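Local atomic coordinates of shikimate dehydrogenase (NADP(+)) (Thermotoga maritima, PDB entry 3U62), a protein that probably catalyses the reversible NADPH-linked reduction of 3-dehydroshikimate to shikimate, a step of the shikimate pathway that leads to chorismate and the aromatic amino acids. Residues Leu18-Glu21 against Tyr22-Arg25; Asn139-Ile142 against Glu143-Lys146; Val207-Ala210 against Arg211-Gly214; Val123-Ala126 against Leu127-Gly131; Ala229-Asn232 against Leu233-Gly237. All blocks are in the same frame, centred on the assembly; numbering follows the deposited sequence.

Interaction 1 of 5, residues Leu18-Glu21 against Tyr22-Arg25; sequences LYNE and YFKR
F23 lays its ring across the backbone carbonyl of Y19, one turn back on helix 15-26. Y19 O stands 3.1 Å from F23 CD1, over one ring face and offset toward the rim, while it also accepts the amide of F23, with F23 N 2.8 Å from Y19 O. The ring comes there because F23 CG lies anti to its own carbonyl carbon (chi1 -64°), beside the backbone N, which folds it back along the helix. Farther out, F23 CE1 touches Y19 CB at 4.1 Å. Without the ring, as with an alanine here, a gap would probably open beside Y19 O and Y19 CB, and H30 would lose its edge-to-face partner. This is the packed side, where L18, Y19, Y22 and F23 are all buried; the Y22 hydroxyl bonds to I238 O and D240 N. On the looser side E21, K24 and R25 keep the i to i+4 backbone bonds, R25 N lying 2.9 Å from E21 O. K24 is plainly exposed, whereas E21 and R25 still brush V247 and V243, and R25 finds its charge partner in E246. The helix links strands 2-7 and 31-36 in a beta-alpha-beta unit of the substrate-binding domain; Y19 stacks on Y32 of strand 31-36, helix 222-235 covers L18, Y19 and Y22, and helix 241-248 covers Y22 with E21 and R25.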
loop_
_atom_site.group_PDB
_atom_site.type_symbol
_atom_site.label_atom_id
_atom_site.label_comp_id
_atom_site.label_asym_id
_atom_site.label_seq_id
_atom_site.Cartn_x
_atom_site.Cartn_y
_atom_site.Cartn_z
ATOM N N LEU A 18 -8.014 10.647 10.920
ATOM C CA LEU A 18 -9.110 10.340 10.004
ATOM C C LEU A 18 -10.118 9.350 10.581
ATOM O O LEU A 18 -11.323 9.603 10.530
ATOM C CB LEU A 18 -8.579 9.858 8.651
ATOM C CG LEU A 18 -8.094 10.964 7.708
ATOM C CD1 LEU A 18 -7.124 10.394 6.687
ATOM C CD2 LEU A 18 -9.270 11.663 7.015
ATOM N N TYR A 19 -9.634 8.235 11.126
ATOM C CA TYR A 19 -10.527 7.251 11.736
ATOM C C TYR A 19 -11.253 7.826 12.954
ATOM O O TYR A 19 -12.446 7.577 13.133
ATOM C CB TYR A 19 -9.778 5.974 12.117
ATOM C CG TYR A 19 -9.383 5.087 10.953
ATOM C CD1 TYR A 19 -8.156 5.256 10.312
ATOM C CD2 TYR A 19 -10.221 4.062 10.511
ATOM C CE1 TYR A 19 -7.777 4.438 9.251
ATOM C CE2 TYR A 19 -9.851 3.237 9.448
ATOM C CZ TYR A 19 -8.628 3.432 8.825
ATOM O OH TYR A 19 -8.252 2.624 7.777
ATOM N N ASN A 20 -10.542 8.596 13.778
ATOM C CA ASN A 20 -11.150 9.228 14.950
ATOM C C ASN A 20 -12.210 10.268 14.600
ATOM O O ASN A 20 -13.238 10.357 15.281
ATOM C CB ASN A 20 -10.088 9.833 15.870
ATOM C CG ASN A 20 -9.332 8.781 16.657
ATOM O OD1 ASN A 20 -9.920 7.836 17.184
ATOM N ND2 ASN A 20 -8.016 8.943 16.747
ATOM N N GLU A 21 -11.961 11.054 13.551
ATOM C CA GLU A 21 -12.959 12.005 13.055
ATOM C C GLU A 21 -14.172 11.249 12.516
ATOM O O GLU A 21 -15.314 11.650 12.746
ATOM C CB GLU A 21 -12.373 12.915 11.966
ATOM C CG GLU A 21 -13.310 14.045 11.516
ATOM C CD GLU A 21 -12.786 14.841 10.323
ATOM O OE1 GLU A 21 -11.754 14.454 9.725
ATOM O OE2 GLU A 21 -13.414 15.866 9.980
ATOM N N TYR A 22 -13.904 10.154 11.807
ATOM C CA TYR A 22 -14.943 9.294 11.252
ATOM C C TYR A 22 -15.828 8.697 12.348
ATOM O O TYR A 22 -17.057 8.749 12.249
ATOM C CB TYR A 22 -14.315 8.189 10.393
ATOM C CG TYR A 22 -15.258 7.066 10.035
ATOM C CD1 TYR A 22 -16.098 7.164 8.929
ATOM C CD2 TYR A 22 -15.307 5.903 10.804
ATOM C CE1 TYR A 22 -16.969 6.135 8.600
ATOM C CE2 TYR A 22 -16.174 4.870 10.484
ATOM C CZ TYR A 22 -16.999 4.993 9.382
ATOM O OH TYR A 22 -17.859 3.975 9.054
ATOM N N PHE A 23 -15.202 8.133 13.382
ATOM C CA PHE A 23 -15.942 7.554 14.504
ATOM C C PHE A 23 -16.816 8.597 15.196
ATOM O O PHE A 23 -17.975 8.321 15.516
ATOM C CB PHE A 23 -15.009 6.893 15.527
ATOM C CG PHE A 23 -14.250 5.702 14.998
ATOM C CD1 PHE A 23 -12.938 5.470 15.404
ATOM C CD2 PHE A 23 -14.838 4.813 14.101
ATOM C CE1 PHE A 23 -12.223 4.375 14.929
ATOM C CE2 PHE A 23 -14.128 3.718 13.616
ATOM C CZ PHE A 23 -12.820 3.497 14.032
ATOM N N LYS A 24 -16.260 9.788 15.421
ATOM C CA LYS A 24 -16.989 10.871 16.075
ATOM C C LYS A 24 -18.189 11.331 15.247
ATOM O O LYS A 24 -19.284 11.512 15.785
ATOM C CB LYS A 24 -16.068 12.055 16.392
ATOM C CG LYS A 24 -16.708 13.109 17.292
ATOM C CD LYS A 24 -15.772 14.278 17.557
ATOM C CE LYS A 24 -16.496 15.403 18.284
ATOM N NZ LYS A 24 -15.565 16.506 18.671
ATOM N N ARG A 25 -17.977 11.512 13.944
ATOM C CA ARG A 25 -19.040 11.932 13.030
ATOM C C ARG A 25 -20.149 10.879 12.918
ATOM O O ARG A 25 -21.322 11.221 12.749
ATOM C CB ARG A 25 -18.446 12.269 11.654
ATOM C CG ARG A 25 -19.445 12.703 10.584
ATOM C CD ARG A 25 -20.153 14.006 10.929
ATOM N NE ARG A 25 -21.199 14.310 9.955
ATOM C CZ ARG A 25 -22.428 13.799 9.978
ATOM N NH1 ARG A 25 -22.796 12.953 10.935
ATOM N NH2 ARG A 25 -23.300 14.139 9.039
#

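Interaction 2 of 5, residues Asn139-Ile142 against Glu143-Lys146; sequences NRTI and ERAK. With SO4 (sulfate ion), chain E; SO4 (sulfate ion), chain D.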
loop_
_atom_site.group_PDB
_atom_site.type_symbol
_atom_site.label_atom_id
_atom_site.label_comp_id
_atom_site.label_asym_id
_atom_site.label_seq_id
_atom_site.Cartn_x
_atom_site.Cartn_y
_atom_site.Cartn_z
ATOM N N ASN A 139 13.750 -4.201 -7.969
ATOM C CA ASN A 139 13.939 -4.023 -6.530
ATOM C C ASN A 139 15.399 -3.940 -6.079
ATOM O O ASN A 139 16.323 -4.090 -6.884
ATOM C CB ASN A 139 13.164 -5.089 -5.742
ATOM C CG ASN A 139 13.917 -6.400 -5.623
ATOM O OD1 ASN A 139 14.353 -6.980 -6.619
ATOM N ND2 ASN A 139 14.068 -6.879 -4.393
ATOM N N ARG A 140 15.586 -3.707 -4.782
ATOM C CA ARG A 140 16.897 -3.397 -4.225
ATOM C C ARG A 140 17.544 -4.561 -3.479
ATOM O O ARG A 140 18.753 -4.780 -3.609
ATOM C CB ARG A 140 16.803 -2.177 -3.302
ATOM C CG ARG A 140 16.418 -0.884 -4.014
ATOM C CD ARG A 140 15.902 0.169 -3.038
ATOM N NE ARG A 140 14.660 -0.251 -2.383
ATOM C CZ ARG A 140 14.024 0.449 -1.444
ATOM N NH1 ARG A 140 14.502 1.616 -1.032
ATOM N NH2 ARG A 140 12.904 -0.025 -0.914
ATOM N N THR A 141 16.751 -5.311 -2.715
ATOM C CA THR A 141 17.303 -6.326 -1.813
ATOM C C THR A 141 17.110 -7.755 -2.315
ATOM O O THR A 141 16.053 -8.098 -2.862
ATOM C CB THR A 141 16.718 -6.211 -0.381
ATOM O OG1 THR A 141 15.327 -6.557 -0.395
ATOM C CG2 THR A 141 16.869 -4.798 0.164
ATOM N N ILE A 142 18.137 -8.576 -2.119
ATOM C CA ILE A 142 18.122 -9.975 -2.541
ATOM C C ILE A 142 17.066 -10.772 -1.782
ATOM O O ILE A 142 16.342 -11.576 -2.375
ATOM C CB ILE A 142 19.513 -10.631 -2.371
ATOM C CG1 ILE A 142 20.544 -9.910 -3.254
ATOM C CG2 ILE A 142 19.466 -12.120 -2.733
ATOM C CD1 ILE A 142 21.994 -10.236 -2.932
ATOM N N GLU A 143 16.982 -10.535 -0.476
ATOM C CA GLU A 143 16.024 -11.216 0.386
ATOM C C GLU A 143 14.584 -11.072 -0.125
ATOM O O GLU A 143 13.866 -12.066 -0.245
ATOM C CB GLU A 143 16.177 -10.700 1.824
ATOM C CG GLU A 143 15.173 -11.235 2.825
ATOM C CD GLU A 143 13.948 -10.353 2.940
ATOM O OE1 GLU A 143 12.854 -10.798 2.538
ATOM O OE2 GLU A 143 14.082 -9.208 3.428
ATOM N N ARG A 144 14.179 -9.843 -0.440
ATOM C CA ARG A 144 12.809 -9.571 -0.887
ATOM C C ARG A 144 12.507 -10.142 -2.269
ATOM O O ARG A 144 11.366 -10.541 -2.543
ATOM C CB ARG A 144 12.507 -8.074 -0.849
ATOM C CG ARG A 144 12.285 -7.550 0.556
ATOM C CD ARG A 144 12.037 -6.060 0.574
ATOM N NE ARG A 144 11.715 -5.611 1.926
ATOM C CZ ARG A 144 11.537 -4.344 2.285
ATOM N NH1 ARG A 144 11.649 -3.367 1.393
ATOM N NH2 ARG A 144 11.247 -4.050 3.544
ATOM N N ALA A 145 13.519 -10.172 -3.136
ATOM C CA ALA A 145 13.388 -10.798 -4.448
ATOM C C ALA A 145 13.140 -12.300 -4.310
ATOM O O ALA A 145 12.397 -12.887 -5.103
ATOM C CB ALA A 145 14.628 -10.536 -5.293
ATOM N N LYS A 146 13.758 -12.910 -3.300
ATOM C CA LYS A 146 13.611 -14.345 -3.056
ATOM C C LYS A 146 12.282 -14.710 -2.384
ATOM O O LYS A 146 11.879 -15.875 -2.384
ATOM C CB LYS A 146 14.811 -14.893 -2.275
ATOM C CG LYS A 146 16.075 -14.988 -3.121
ATOM C CD LYS A 146 17.266 -15.510 -2.340
ATOM C CE LYS A 146 18.474 -15.674 -3.258
ATOM N NZ LYS A 146 19.696 -16.105 -2.510
HETATM S S SO4 E . 13.123 -3.601 -2.080
HETATM O O1 SO4 E . 13.708 -2.985 -0.893
HETATM O O2 SO4 E . 13.744 -4.906 -2.308
HETATM O O3 SO4 E . 13.361 -2.747 -3.239
HETATM O O4 SO4 E . 11.684 -3.767 -1.888
HETATM S S SO4 D . 10.217 0.461 1.964
HETATM O O1 SO4 D . 10.889 0.676 3.243
HETATM O O2 SO4 D . 10.148 -0.972 1.675
HETATM O O3 SO4 D . 10.961 1.134 0.902
HETATM O O4 SO4 D . 8.862 1.001 2.028
#
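T141 and R144 meet where a bound sulfate sits before the first turn of helix 142-146, T141 OG1 lying 3.2 Å from R144 CB. The sulfate of chain E is gripped most densely at O2, which takes bonds from N139 ND2 (2.9 Å), T141 N and T141 OG1, and a weak one from R140 N. Its O3 accepts R140 N and, almost straight at 176°, R140 NE, which reaches it at 2.9 Å from the edge of the guanidinium. R144 NH1 gives this ion weaker bonds. The second sulfate, of chain D, bridges the two arginines: R140 NH2 lies 2.9 Å from its O3 and R144 NH1 2.8 Å from its O2. The anions thus probably offset the charge of the two guanidinium groups, whose nearest nitrogens, R140 NH2 and R144 NH1, are 4.3 Å apart.

Behind this shell, T141 is the N-cap of the helix: its OG1, set between its backbone N and carbonyl carbon (chi1 68°), donates to sulfate O2 and weakly accepts from R144 N. N139 ND2 also makes a weak bond to T141 O, which accepts A145 N at 3.3 Å. The ions probably come from the crystallisation liquor, but residues 139-144 are predicted to bind NADP(+), and the chain E ion is consistent with the place of the cofactor's 2'-phosphate. The loop follows strand 135-139 of the Rossmann sheet; N139 pairs through its backbone with F155 of the edge strand 153-156, and N139 and A145 both pack on I154.

Interaction 3 of 5, residues Val207-Ala210 against Arg211-Gly214; sequences VVKA and RKLG
V207 and R211 lie side by side on helix 205-213, the helix of a beta-alpha-beta unit between strands 195-198 and 217-219 of the parallel, Rossmann-type sheet. Both side chains point the same way, and V207 CG1 rests over the centre of one face of the R211 guanidinium, 3.5 Å from R211 CZ. The R211 chain, extended from CG to NE and leaving beside its backbone N (chi1 -77°), runs back along the helix by one turn and brings the flat group under the methyl. The group's rotation is probably further fixed by a salt bridge from R211 NH1 to D203, just ahead of the helix.

K209 meets two neighbours at an angle. Its chain is bent at chi2 (101°) and again at the next bond, and the bend carries K209 CE across the extended K212, to 4.2 Å from K212 CD. The two ammonium nitrogens, K209 NZ and K212 NZ, are then 4.5 Å apart, a like-charge approach that probably costs some energy. Nearer its root, K209 CG crosses L213, 4.1 Å from L213 CD1, and both of these side chains pack on D187 and L190 of helix 187-190.

V207 and A210 look toward the sheet, each touching I218 of strand 217-219. The helix ends in a Schellman motif: G214 takes a positive phi of 77°, a conformation that favours glycine. L213 N, 3.1 Å from K209 O, also makes a weak second bond, its nitrogen 3.3 Å from A210 O.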
loop_
_atom_site.group_PDB
_atom_site.type_symbol
_atom_site.label_atom_id
_atom_site.label_comp_id
_atom_site.label_asym_id
_atom_site.label_seq_id
_atom_site.Cartn_x
_atom_site.Cartn_y
_atom_site.Cartn_z
ATOM N N VAL A 207 6.004 11.674 -9.189
ATOM C CA VAL A 207 4.684 12.192 -9.551
ATOM C C VAL A 207 4.796 13.555 -10.240
ATOM O O VAL A 207 4.165 13.788 -11.274
ATOM C CB VAL A 207 3.751 12.270 -8.308
ATOM C CG1 VAL A 207 2.500 13.092 -8.595
ATOM C CG2 VAL A 207 3.369 10.872 -7.838
ATOM N N VAL A 208 5.611 14.436 -9.661
ATOM C CA VAL A 208 5.842 15.775 -10.204
ATOM C C VAL A 208 6.467 15.714 -11.604
ATOM O O VAL A 208 6.065 16.463 -12.498
ATOM C CB VAL A 208 6.704 16.639 -9.238
ATOM C CG1 VAL A 208 7.078 17.977 -9.871
ATOM C CG2 VAL A 208 5.965 16.867 -7.924
ATOM N N LYS A 209 7.434 14.815 -11.784
ATOM C CA LYS A 209 8.081 14.613 -13.082
ATOM C C LYS A 209 7.085 14.107 -14.123
ATOM O O LYS A 209 7.071 14.590 -15.258
ATOM C CB LYS A 209 9.246 13.625 -12.952
ATOM C CG LYS A 209 10.195 13.589 -14.158
ATOM C CD LYS A 209 11.474 14.374 -13.902
ATOM C CE LYS A 209 11.328 15.853 -14.254
ATOM N NZ LYS A 209 12.573 16.618 -13.969
ATOM N N ALA A 210 6.262 13.137 -13.728
ATOM C CA ALA A 210 5.243 12.566 -14.606
ATOM C C ALA A 210 4.273 13.632 -15.113
ATOM O O ALA A 210 3.855 13.599 -16.273
ATOM C CB ALA A 210 4.492 11.457 -13.893
ATOM N N ARG A 211 3.914 14.568 -14.233
ATOM C CA ARG A 211 3.044 15.688 -14.593
ATOM C C ARG A 211 3.705 16.617 -15.601
ATOM O O ARG A 211 3.061 17.052 -16.559
ATOM C CB ARG A 211 2.625 16.473 -13.351
ATOM C CG ARG A 211 1.550 15.793 -12.534
ATOM C CD ARG A 211 1.334 16.506 -11.222
ATOM N NE ARG A 211 0.485 15.729 -10.325
ATOM C CZ ARG A 211 0.426 15.905 -9.009
ATOM N NH1 ARG A 211 1.173 16.832 -8.417
ATOM N NH2 ARG A 211 -0.378 15.148 -8.275
ATOM N N LYS A 212 4.983 16.916 -15.376
ATOM C CA LYS A 212 5.764 17.738 -16.299
ATOM C C LYS A 212 5.801 17.138 -17.706
ATOM O O LYS A 212 5.833 17.874 -18.695
ATOM C CB LYS A 212 7.192 17.933 -15.780
ATOM C CG LYS A 212 7.309 18.899 -14.612
ATOM C CD LYS A 212 8.763 19.142 -14.241
ATOM C CE LYS A 212 8.875 20.071 -13.044
ATOM N NZ LYS A 212 10.282 20.200 -12.569
ATOM N N LEU A 213 5.786 15.809 -17.783
ATOM C CA LEU A 213 5.917 15.100 -19.058
ATOM C C LEU A 213 4.577 14.752 -19.714
ATOM O O LEU A 213 4.542 14.271 -20.850
ATOM C CB LEU A 213 6.781 13.844 -18.885
ATOM C CG LEU A 213 8.225 14.061 -18.409
ATOM C CD1 LEU A 213 8.851 12.743 -17.976
ATOM C CD2 LEU A 213 9.080 14.742 -19.475
ATOM N N GLY A 214 3.482 14.996 -18.997
ATOM C CA GLY A 214 2.139 14.807 -19.538
ATOM C C GLY A 214 1.664 13.368 -19.612
ATOM O O GLY A 214 0.904 13.010 -20.518
#

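Interaction 4 of 5, residues Val123-Ala126 against Leu127-Gly131; sequences VIYA and LLQMG
Helix 118-129 belongs to the first beta-alpha-beta unit of the parallel, Rossmann-type sheet, following the glycine-rich loop predicted to bind NADP(+) and crossing from strand 111-114 to strand 135-139. Along its second half, V123 and L127 lie side by side, V123 CG1 3.8 Å from L127 CD1. I124 and L128 repeat the arrangement one residue on, with I124 CG2 3.9 Å from L128 CD1. I124, L127 and L128 face the sheet, on V137 and I135, while V123 packs on T173 of a loop and V98 of helix 94-101.

Y125 and Q129 form the outer pair. With CG anti to the backbone N (chi1 -174°), the Y125 ring is carried out to where Q129 CG meets it, and Q129, bent at chi2, folds its amide alongside. Ring and amide planes are stacked 22° apart, and the closest approach is Y125 CE2 to Q129 CG at 3.7 Å. The ring also meets W95 edge-to-face and touches D75, R78 and I79 of helix 74-79. A serine in place of Y125 would probably leave the Q129 amide free to turn and W95 without its aromatic mate.

A Schellman motif closes the helix, with G131 at positive phi (81°) as its C-prime residue. Backbone bonds weaken toward this end: Q129 N lies 3.0 Å from Y125 O, whereas M130 N makes only a weak bond to A126 O, at 3.0 Å.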
loop_
_atom_site.group_PDB
_atom_site.type_symbol
_atom_site.label_atom_id
_atom_site.label_comp_id
_atom_site.label_asym_id
_atom_site.label_seq_id
_atom_site.Cartn_x
_atom_site.Cartn_y
_atom_site.Cartn_z
ATOM N N VAL A 123 0.373 -4.980 -4.780
ATOM C CA VAL A 123 0.205 -4.397 -6.112
ATOM C C VAL A 123 0.232 -5.485 -7.191
ATOM O O VAL A 123 -0.630 -5.501 -8.073
ATOM C CB VAL A 123 1.264 -3.293 -6.393
ATOM C CG1 VAL A 123 1.320 -2.936 -7.875
ATOM C CG2 VAL A 123 0.966 -2.053 -5.562
ATOM N N ILE A 124 1.202 -6.396 -7.103
ATOM C CA ILE A 124 1.312 -7.509 -8.050
ATOM C C ILE A 124 0.049 -8.376 -8.031
ATOM O O ILE A 124 -0.489 -8.713 -9.089
ATOM C CB ILE A 124 2.575 -8.375 -7.796
ATOM C CG1 ILE A 124 3.845 -7.542 -7.997
ATOM C CG2 ILE A 124 2.595 -9.593 -8.729
ATOM C CD1 ILE A 124 5.065 -8.086 -7.261
ATOM N N TYR A 125 -0.421 -8.718 -6.832
ATOM C CA TYR A 125 -1.652 -9.491 -6.669
ATOM C C TYR A 125 -2.830 -8.780 -7.333
ATOM O O TYR A 125 -3.610 -9.407 -8.052
ATOM C CB TYR A 125 -1.946 -9.744 -5.187
ATOM C CG TYR A 125 -3.121 -10.667 -4.931
ATOM C CD1 TYR A 125 -2.940 -12.047 -4.835
ATOM C CD2 TYR A 125 -4.411 -10.159 -4.774
ATOM C CE1 TYR A 125 -4.016 -12.898 -4.597
ATOM C CE2 TYR A 125 -5.493 -10.999 -4.537
ATOM C CZ TYR A 125 -5.289 -12.366 -4.449
ATOM O OH TYR A 125 -6.356 -13.201 -4.214
ATOM N N ALA A 126 -2.942 -7.476 -7.090
ATOM C CA ALA A 126 -3.999 -6.658 -7.682
ATOM C C ALA A 126 -3.936 -6.668 -9.210
ATOM O O ALA A 126 -4.961 -6.850 -9.874
ATOM C CB ALA A 126 -3.923 -5.236 -7.153
ATOM N N LEU A 127 -2.735 -6.479 -9.755
ATOM C CA LEU A 127 -2.522 -6.479 -11.203
ATOM C C LEU A 127 -2.908 -7.813 -11.836
ATOM O O LEU A 127 -3.561 -7.841 -12.881
ATOM C CB LEU A 127 -1.068 -6.135 -11.541
ATOM C CG LEU A 127 -0.577 -4.711 -11.263
ATOM C CD1 LEU A 127 0.943 -4.658 -11.283
ATOM C CD2 LEU A 127 -1.168 -3.699 -12.241
ATOM N N LEU A 128 -2.512 -8.910 -11.193
ATOM C CA LEU A 128 -2.857 -10.246 -11.669
ATOM C C LEU A 128 -4.362 -10.503 -11.624
ATOM O O LEU A 128 -4.902 -11.188 -12.502
ATOM C CB LEU A 128 -2.100 -11.319 -10.881
ATOM C CG LEU A 128 -0.591 -11.421 -11.131
ATOM C CD1 LEU A 128 0.062 -12.288 -10.072
ATOM C CD2 LEU A 128 -0.278 -11.956 -12.527
ATOM N N GLN A 129 -5.031 -9.954 -10.609
ATOM C CA GLN A 129 -6.488 -10.037 -10.503
ATOM C C GLN A 129 -7.183 -9.227 -11.594
ATOM O O GLN A 129 -8.322 -9.516 -11.963
ATOM C CB GLN A 129 -6.965 -9.590 -9.117
ATOM C CG GLN A 129 -6.619 -10.567 -7.998
ATOM C CD GLN A 129 -7.168 -11.961 -8.250
ATOM O OE1 GLN A 129 -8.341 -12.235 -7.996
ATOM N NE2 GLN A 129 -6.316 -12.852 -8.759
ATOM N N MET A 130 -6.479 -8.218 -12.106
ATOM C CA MET A 130 -6.986 -7.360 -13.174
ATOM C C MET A 130 -6.605 -7.868 -14.567
ATOM O O MET A 130 -6.844 -7.189 -15.569
ATOM C CB MET A 130 -6.493 -5.925 -12.975
ATOM C CG MET A 130 -7.163 -5.193 -11.816
ATOM S SD MET A 130 -6.325 -3.661 -11.356
ATOM C CE MET A 130 -6.530 -2.693 -12.857
ATOM N N GLY A 131 -6.020 -9.062 -14.626
ATOM C CA GLY A 131 -5.686 -9.700 -15.898
ATOM C C GLY A 131 -4.405 -9.209 -16.546
ATOM O O GLY A 131 -4.173 -9.456 -17.732
#

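Interaction 5 of 5, residues Ala229-Asn232 against Leu233-Gly237; sequences AMEN and LKIWG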
loop_
_atom_site.group_PDB
_atom_site.type_symbol
_atom_site.label_atom_id
_atom_site.label_comp_id
_atom_site.label_asym_id
_atom_site.label_seq_id
_atom_site.Cartn_x
_atom_site.Cartn_y
_atom_site.Cartn_z
ATOM N N ALA A 229 -8.942 1.812 3.497
ATOM C CA ALA A 229 -9.635 2.250 4.711
ATOM C C ALA A 229 -11.098 1.816 4.698
ATOM O O ALA A 229 -11.625 1.372 5.718
ATOM C CB ALA A 229 -9.527 3.758 4.872
ATOM N N MET A 230 -11.738 1.953 3.537
ATOM C CA MET A 230 -13.109 1.494 3.333
ATOM C C MET A 230 -13.233 0.001 3.628
ATOM O O MET A 230 -14.140 -0.422 4.351
ATOM C CB MET A 230 -13.556 1.792 1.899
ATOM C CG MET A 230 -14.952 1.285 1.545
ATOM S SD MET A 230 -15.370 1.514 -0.194
ATOM C CE MET A 230 -15.544 3.296 -0.278
ATOM N N GLU A 231 -12.314 -0.786 3.070
ATOM C CA GLU A 231 -12.307 -2.234 3.263
ATOM C C GLU A 231 -12.036 -2.615 4.722
ATOM O O GLU A 231 -12.657 -3.545 5.243
ATOM C CB GLU A 231 -11.292 -2.899 2.326
ATOM C CG GLU A 231 -11.458 -4.414 2.168
ATOM C CD GLU A 231 -12.649 -4.818 1.309
ATOM O OE1 GLU A 231 -13.157 -3.963 0.528
ATOM O OE2 GLU A 231 -13.080 -6.002 1.422
ATOM N N ASN A 232 -11.115 -1.896 5.367
ATOM C CA ASN A 232 -10.826 -2.086 6.792
ATOM C C ASN A 232 -12.081 -1.959 7.641
ATOM O O ASN A 232 -12.357 -2.808 8.492
ATOM C CB ASN A 232 -9.803 -1.059 7.293
ATOM C CG ASN A 232 -8.432 -1.224 6.665
ATOM O OD1 ASN A 232 -8.094 -2.279 6.130
ATOM N ND2 ASN A 232 -7.629 -0.170 6.736
ATOM N N LEU A 233 -12.835 -0.887 7.398
ATOM C CA LEU A 233 -14.046 -0.596 8.158
ATOM C C LEU A 233 -15.142 -1.626 7.911
ATOM O O LEU A 233 -15.922 -1.933 8.820
ATOM C CB LEU A 233 -14.552 0.819 7.858
ATOM C CG LEU A 233 -13.678 1.985 8.340
ATOM C CD1 LEU A 233 -14.133 3.282 7.709
ATOM C CD2 LEU A 233 -13.677 2.107 9.864
ATOM N N LYS A 234 -15.200 -2.160 6.692
ATOM C CA LYS A 234 -16.141 -3.230 6.362
ATOM C C LYS A 234 -15.796 -4.515 7.119
ATOM O O LYS A 234 -16.683 -5.179 7.661
ATOM C CB LYS A 234 -16.177 -3.490 4.854
ATOM C CG LYS A 234 -16.875 -2.405 4.045
ATOM C CD LYS A 234 -16.886 -2.751 2.566
ATOM C CE LYS A 234 -17.536 -1.653 1.742
ATOM N NZ LYS A 234 -17.639 -2.026 0.303
ATOM N N ILE A 235 -14.505 -4.849 7.149
ATOM C CA ILE A 235 -14.010 -6.006 7.899
ATOM C C ILE A 235 -14.308 -5.859 9.395
ATOM O O ILE A 235 -14.730 -6.816 10.048
ATOM C CB ILE A 235 -12.496 -6.244 7.646
ATOM C CG1 ILE A 235 -12.284 -6.781 6.226
ATOM C CG2 ILE A 235 -11.906 -7.212 8.675
ATOM C CD1 ILE A 235 -10.843 -6.782 5.758
ATOM N N TRP A 236 -14.111 -4.650 9.916
ATOM C CA TRP A 236 -14.347 -4.360 11.329
ATOM C C TRP A 236 -15.836 -4.227 11.682
ATOM O O TRP A 236 -16.192 -4.103 12.859
ATOM C CB TRP A 236 -13.563 -3.111 11.754
ATOM C CG TRP A 236 -12.062 -3.283 11.697
ATOM C CD1 TRP A 236 -11.365 -4.451 11.834
ATOM C CD2 TRP A 236 -11.078 -2.253 11.515
ATOM N NE1 TRP A 236 -10.015 -4.218 11.738
ATOM C CE2 TRP A 236 -9.809 -2.877 11.548
ATOM C CE3 TRP A 236 -11.144 -0.863 11.334
ATOM C CZ2 TRP A 236 -8.614 -2.162 11.397
ATOM C CZ3 TRP A 236 -9.954 -0.151 11.184
ATOM C CH2 TRP A 236 -8.707 -0.805 11.218
ATOM N N GLY A 237 -16.695 -4.260 10.662
ATOM C CA GLY A 237 -18.148 -4.208 10.838
ATOM C C GLY A 237 -18.668 -2.851 11.272
ATOM O O GLY A 237 -19.709 -2.756 11.926
HETATM O O HOH W 1 -15.202 -2.248 -0.418
#
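One face of the W236 indole is covered by N232, whose backbone O stands 3.3 Å from W236 CG, above the plane and offset toward the rim. N232 CB lies over the six-membered ring in a CH-pi contact, 4.1 Å from its centroid and 15° off the normal. The same N232 O accepts W236 N at 2.9 Å. The ring also stacks on F3, and W236 NE1 bonds to V85 O. The indole folds back over N232 because W236 CG sits anti to its own carbonyl carbon (chi1 -65°). The buried amide of N232 is held at both ends, OD1 by T93 and ND2 by Q228 and Y19, close to N83, a predicted shikimate-binding residue.

Helix 222-235, which reaches from the Rossmann-type domain back to the substrate-binding domain, closes with a Schellman motif in which G237 has positive phi. On its outer side the extended K234 runs alongside M230, K234 CE 3.9 Å from M230 CG. A water joins K234 NZ, at 2.6 Å, to E231 OE1, at 2.8 Å; the two charged atoms, E231 OE1 and K234 NZ, are themselves 4.9 Å apart.

Overall arrangement
Four of the contacts run along partly buried helices; interaction 2 alone is a surface contact, at a helix start, and is dominated by arginines, amides and bound sulfate. Interactions 1 and 5 meet directly: the Y19 hydroxyl probably bonds to N232 ND2 and Y22 packs on L233, so helices 15-26 and 222-235 hold each other through aromatic rings and one buried amide. Interactions 2, 3 and 4 flank the Rossmann-type sheet; strand 135-139 leads from interaction 4 to interaction 2, and the nearest atoms of these two are about 8 Å apart. Interaction 4 is mainly aliphatic, whereas interaction 3 mixes methyls with cationic chains. Interactions 3, 4 and 5 share Schellman ends.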